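PDB 5OCS: putative NADH-depentdent flavin oxidoreductase from Cupriavidus metallidurans, which probably acts as an FMN-dependent ene-reductase of the Old Yellow Enzyme family, oxidising NADPH or NADH. Local coordinates for residues D[73-86]-D[162-174]. Sequence-based numbering, arbitrary orientation.
Sequences LYNDANEAALGRVL and AAAKRAARLGIEG
Leu170 is the knob on the apolar side of this contact, set in a hole formed by Glu79, Leu82, Gly83 and Leu86 of helix 76-92: its CD2 methyl presses on Gly83, 3.7 Å from Gly83 CA, where Gly83, having no side chain, leaves room for that methyl. Leu170 CD1 lies 3.9 Å from Leu82 CD2, and Leu86 CD1 reaches over to Leu170 CB and to Ile172 CG1. Leu73 extends the same seam at the other end, sliding past the aliphatic stem of Arg166 with its CD2 near Ala167. This half is tight and turns inward, toward strand 96-102, which Leu82, Leu86, Ala163 and Ile172 all touch.

The outward half faces solvent and is built of charge. Glu79, with CG anti to the backbone N (chi1 -173°) and an extended chain, crosses Leu170 at a slant, its CG against Leu170 CD2, and delivers its carboxylate between two arginines. Arg169 takes it side-on in a nearly coplanar pair: NE gives to Glu79 OE2 at 2.8 Å and NH2 to Glu79 OE1 at 2.9 Å, both through syn lone pairs. Arg166 comes in with its guanidinium turned 75° from that carboxylate; its NH1 meets Glu79 OE1 at 2.8 Å and also bonds, almost straight, to the anti lone pair of Asp76 OD1 at 2.9 Å. Its NE holds a water that donates to Leu73 O, while the start of helix 76-92 covers one face of the guanidinium.

Segments 76-86 and 162-169 cross at -34°; their parent helices, 76-92 and 150-169, are neighbours on the outside of the TIM barrel, packed beside the third strand. With Glu79 OE1 shared by two arginines and Arg166 NH1 shared by two acids, the four charges form one network, which would be expected to keep both carboxylates ionised.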
loop_
_atom_site.group_PDB
_atom_site.type_symbol
_atom_site.label_atom_id
_atom_site.label_comp_id
_atom_site.label_asym_id
_atom_site.label_seq_id
_atom_site.Cartn_x
_atom_site.Cartn_y
_atom_site.Cartn_z
ATOM N N LEU D 73 -12.977 -19.566 0.093
ATOM C CA LEU D 73 -13.474 -19.651 1.458
ATOM C C LEU D 73 -14.280 -20.920 1.657
ATOM O O LEU D 73 -15.494 -20.880 1.973
ATOM C CB LEU D 73 -14.286 -18.402 1.772
ATOM C CG LEU D 73 -14.570 -18.162 3.242
ATOM C CD1 LEU D 73 -13.296 -18.234 4.092
ATOM C CD2 LEU D 73 -15.295 -16.836 3.414
ATOM N N TYR D 74 -13.606 -22.035 1.422
ATOM C CA TYR D 74 -14.279 -23.320 1.306
ATOM C C TYR D 74 -13.764 -24.370 2.275
ATOM O O TYR D 74 -14.186 -25.541 2.228
ATOM C CB TYR D 74 -14.314 -23.794 -0.169
ATOM C CG TYR D 74 -12.976 -23.834 -0.917
ATOM C CD1 TYR D 74 -11.964 -24.730 -0.569
ATOM C CD2 TYR D 74 -12.733 -22.994 -1.993
ATOM C CE1 TYR D 74 -10.752 -24.778 -1.274
ATOM C CE2 TYR D 74 -11.538 -23.041 -2.726
ATOM C CZ TYR D 74 -10.546 -23.935 -2.368
ATOM O OH TYR D 74 -9.368 -23.954 -3.077
ATOM N N ASN D 75 -12.901 -23.947 3.204
ATOM C CA ASN D 75 -12.424 -24.835 4.257
ATOM C C ASN D 75 -11.871 -24.011 5.403
ATOM O O ASN D 75 -11.697 -22.795 5.269
ATOM C CB ASN D 75 -11.415 -25.851 3.726
ATOM C CG ASN D 75 -10.136 -25.245 3.249
ATOM O OD1 ASN D 75 -9.648 -24.277 3.800
ATOM N ND2 ASN D 75 -9.554 -25.839 2.213
ATOM N N ASP D 76 -11.571 -24.656 6.513
ATOM C CA ASP D 76 -11.057 -23.951 7.683
ATOM C C ASP D 76 -9.745 -23.192 7.414
ATOM O O ASP D 76 -9.534 -22.104 7.961
ATOM C CB ASP D 76 -10.806 -24.959 8.830
ATOM C CG ASP D 76 -12.079 -25.469 9.459
ATOM O OD1 ASP D 76 -13.197 -25.074 9.096
ATOM O OD2 ASP D 76 -11.964 -26.327 10.340
ATOM N N ALA D 77 -8.848 -23.759 6.609
ATOM C CA ALA D 77 -7.559 -23.124 6.351
ATOM C C ALA D 77 -7.804 -21.829 5.601
ATOM O O ALA D 77 -7.214 -20.802 5.907
ATOM C CB ALA D 77 -6.663 -24.028 5.550
ATOM N N ASN D 78 -8.669 -21.889 4.591
ATOM C CA ASN D 78 -9.033 -20.668 3.836
ATOM C C ASN D 78 -9.514 -19.587 4.800
ATOM O O ASN D 78 -9.128 -18.408 4.698
ATOM C CB ASN D 78 -10.198 -20.897 2.859
ATOM C CG ASN D 78 -9.879 -21.714 1.636
ATOM O OD1 ASN D 78 -10.827 -21.951 0.857
ATOM N ND2 ASN D 78 -8.612 -22.112 1.393
ATOM N N GLU D 79 -10.349 -20.004 5.737
ATOM C CA GLU D 79 -10.947 -19.074 6.719
ATOM C C GLU D 79 -9.881 -18.447 7.611
ATOM O O GLU D 79 -9.846 -17.229 7.780
ATOM C CB GLU D 79 -12.031 -19.734 7.562
ATOM C CG GLU D 79 -12.796 -18.757 8.472
ATOM C CD GLU D 79 -13.948 -19.446 9.179
ATOM O OE1 GLU D 79 -14.379 -20.574 8.743
ATOM O OE2 GLU D 79 -14.410 -18.882 10.199
ATOM N N ALA D 80 -9.014 -19.270 8.168
ATOM C CA ALA D 80 -7.915 -18.775 8.987
ATOM C C ALA D 80 -6.986 -17.810 8.245
ATOM O O ALA D 80 -6.610 -16.794 8.804
ATOM C CB ALA D 80 -7.078 -19.923 9.586
ATOM N N ALA D 81 -6.617 -18.138 7.010
ATOM C CA ALA D 81 -5.707 -17.292 6.198
ATOM C C ALA D 81 -6.323 -15.927 5.916
ATOM O O ALA D 81 -5.687 -14.889 6.081
ATOM C CB ALA D 81 -5.334 -17.986 4.889
ATOM N N LEU D 82 -7.584 -15.919 5.551
ATOM C CA LEU D 82 -8.273 -14.630 5.357
ATOM C C LEU D 82 -8.450 -13.847 6.670
ATOM O O LEU D 82 -8.292 -12.620 6.699
ATOM C CB LEU D 82 -9.600 -14.853 4.632
ATOM C CG LEU D 82 -10.359 -13.634 4.122
ATOM C CD1 LEU D 82 -9.525 -12.719 3.248
ATOM C CD2 LEU D 82 -11.592 -14.116 3.368
ATOM N N GLY D 83 -8.727 -14.563 7.758
ATOM C CA GLY D 83 -8.857 -13.968 9.088
ATOM C C GLY D 83 -7.592 -13.233 9.510
ATOM O O GLY D 83 -7.694 -12.141 10.138
ATOM N N ARG D 84 -6.416 -13.774 9.159
ATOM C CA ARG D 84 -5.146 -13.083 9.480
ATOM C C ARG D 84 -5.046 -11.734 8.780
ATOM O O ARG D 84 -4.681 -10.727 9.390
ATOM C CB ARG D 84 -3.941 -13.928 9.131
ATOM C CG ARG D 84 -3.746 -15.106 10.080
ATOM C CD ARG D 84 -2.379 -15.815 9.855
ATOM N NE ARG D 84 -2.410 -16.751 8.731
ATOM C CZ ARG D 84 -2.902 -18.006 8.771
ATOM N NH1 ARG D 84 -2.886 -18.740 7.670
ATOM N NH2 ARG D 84 -3.427 -18.531 9.890
ATOM N N VAL D 85 -5.426 -11.709 7.519
ATOM C CA VAL D 85 -5.468 -10.460 6.747
ATOM C C VAL D 85 -6.480 -9.494 7.327
ATOM O O VAL D 85 -6.173 -8.303 7.550
ATOM C CB VAL D 85 -5.795 -10.731 5.260
ATOM C CG1 VAL D 85 -5.883 -9.428 4.491
ATOM C CG2 VAL D 85 -4.707 -11.580 4.625
ATOM N N LEU D 86 -7.697 -9.972 7.573
ATOM C CA LEU D 86 -8.726 -9.077 8.133
ATOM C C LEU D 86 -8.330 -8.494 9.483
ATOM O O LEU D 86 -8.644 -7.369 9.785
ATOM C CB LEU D 86 -10.074 -9.812 8.299
ATOM C CG LEU D 86 -10.731 -10.212 7.001
ATOM C CD1 LEU D 86 -11.827 -11.248 7.256
ATOM C CD2 LEU D 86 -11.306 -8.980 6.292
ATOM N N ALA D 162 -22.350 -22.133 3.008
ATOM C CA ALA D 162 -21.240 -22.436 3.907
ATOM C C ALA D 162 -20.254 -21.275 3.903
ATOM O O ALA D 162 -19.796 -20.824 4.962
ATOM C CB ALA D 162 -20.558 -23.751 3.588
ATOM N N ALA D 163 -19.944 -20.780 2.722
ATOM C CA ALA D 163 -18.989 -19.659 2.580
ATOM C C ALA D 163 -19.546 -18.377 3.193
ATOM O O ALA D 163 -18.798 -17.625 3.815
ATOM C CB ALA D 163 -18.622 -19.450 1.114
ATOM N N ALA D 164 -20.829 -18.130 3.063
ATOM C CA ALA D 164 -21.450 -16.982 3.686
ATOM C C ALA D 164 -21.367 -17.035 5.229
ATOM O O ALA D 164 -21.118 -16.023 5.849
ATOM C CB ALA D 164 -22.888 -16.890 3.262
ATOM N N LYS D 165 -21.521 -18.228 5.803
ATOM C CA LYS D 165 -21.382 -18.398 7.250
ATOM C C LYS D 165 -19.948 -18.183 7.701
ATOM O O LYS D 165 -19.718 -17.599 8.769
ATOM C CB LYS D 165 -21.894 -19.766 7.685
ATOM C CG LYS D 165 -23.406 -19.889 7.551
ATOM C CD LYS D 165 -23.832 -21.304 7.880
ATOM C CE LYS D 165 -25.327 -21.538 7.777
ATOM N NZ LYS D 165 -25.624 -22.985 8.043
ATOM N N ARG D 166 -18.981 -18.649 6.905
ATOM C CA ARG D 166 -17.570 -18.397 7.226
ATOM C C ARG D 166 -17.266 -16.915 7.188
ATOM O O ARG D 166 -16.585 -16.388 8.087
ATOM C CB ARG D 166 -16.624 -19.157 6.318
ATOM C CG ARG D 166 -16.707 -20.659 6.433
ATOM C CD ARG D 166 -15.629 -21.258 5.585
ATOM N NE ARG D 166 -15.685 -22.723 5.507
ATOM C CZ ARG D 166 -15.153 -23.550 6.396
ATOM N NH1 ARG D 166 -14.508 -23.085 7.459
ATOM N NH2 ARG D 166 -15.261 -24.874 6.224
ATOM N N ALA D 167 -17.806 -16.232 6.172
ATOM C CA ALA D 167 -17.613 -14.787 6.045
ATOM C C ALA D 167 -18.210 -14.064 7.263
ATOM O O ALA D 167 -17.578 -13.151 7.807
ATOM C CB ALA D 167 -18.188 -14.272 4.736
ATOM N N ALA D 168 -19.389 -14.468 7.692
ATOM C CA ALA D 168 -20.026 -13.857 8.869
ATOM C C ALA D 168 -19.140 -14.051 10.116
ATOM O O ALA D 168 -18.937 -13.117 10.895
ATOM C CB ALA D 168 -21.423 -14.432 9.088
ATOM N N ARG D 169 -18.619 -15.260 10.284
ATOM C CA ARG D 169 -17.753 -15.593 11.442
ATOM C C ARG D 169 -16.427 -14.811 11.442
ATOM O O ARG D 169 -15.898 -14.470 12.487
ATOM C CB ARG D 169 -17.436 -17.076 11.418
ATOM C CG ARG D 169 -16.725 -17.590 12.649
ATOM C CD ARG D 169 -16.966 -19.070 12.853
ATOM N NE ARG D 169 -16.545 -19.850 11.704
ATOM C CZ ARG D 169 -16.957 -21.082 11.406
ATOM N NH1 ARG D 169 -17.797 -21.734 12.192
ATOM N NH2 ARG D 169 -16.491 -21.690 10.339
ATOM N N LEU D 170 -15.958 -14.462 10.255
ATOM C CA LEU D 170 -14.792 -13.595 10.099
ATOM C C LEU D 170 -15.080 -12.139 10.381
ATOM O O LEU D 170 -14.156 -11.321 10.398
ATOM C CB LEU D 170 -14.229 -13.753 8.662
ATOM C CG LEU D 170 -13.522 -15.069 8.338
ATOM C CD1 LEU D 170 -13.026 -15.148 6.889
ATOM C CD2 LEU D 170 -12.338 -15.270 9.240
ATOM N N GLY D 171 -16.346 -11.781 10.575
ATOM C CA GLY D 171 -16.695 -10.405 10.804
ATOM C C GLY D 171 -16.758 -9.618 9.500
ATOM O O GLY D 171 -16.828 -8.392 9.534
ATOM N N ILE D 172 -16.842 -10.287 8.342
ATOM C CA ILE D 172 -17.065 -9.553 7.078
ATOM C C ILE D 172 -18.477 -8.935 7.152
ATOM O O ILE D 172 -19.419 -9.559 7.672
ATOM C CB ILE D 172 -16.859 -10.488 5.894
ATOM C CG1 ILE D 172 -15.410 -10.935 5.870
ATOM C CG2 ILE D 172 -17.230 -9.816 4.606
ATOM C CD1 ILE D 172 -15.028 -11.947 4.832
ATOM N N GLU D 173 -18.616 -7.731 6.616
ATOM C CA GLU D 173 -19.776 -6.882 6.892
ATOM C C GLU D 173 -20.850 -6.924 5.820
ATOM O O GLU D 173 -21.917 -6.315 5.981
ATOM C CB GLU D 173 -19.298 -5.473 7.095
ATOM C CG GLU D 173 -18.525 -5.328 8.403
ATOM C CD GLU D 173 -17.669 -4.081 8.453
ATOM O OE1 GLU D 173 -16.594 -4.074 7.835
ATOM O OE2 GLU D 173 -18.134 -3.071 9.053
ATOM N N GLY D 174 -20.593 -7.643 4.735
ATOM C CA GLY D 174 -21.527 -7.719 3.649
ATOM C C GLY D 174 -21.079 -8.710 2.596
ATOM O O GLY D 174 -19.897 -9.071 2.522
HETATM O O HOH W 1 -17.229 -22.724 3.156
#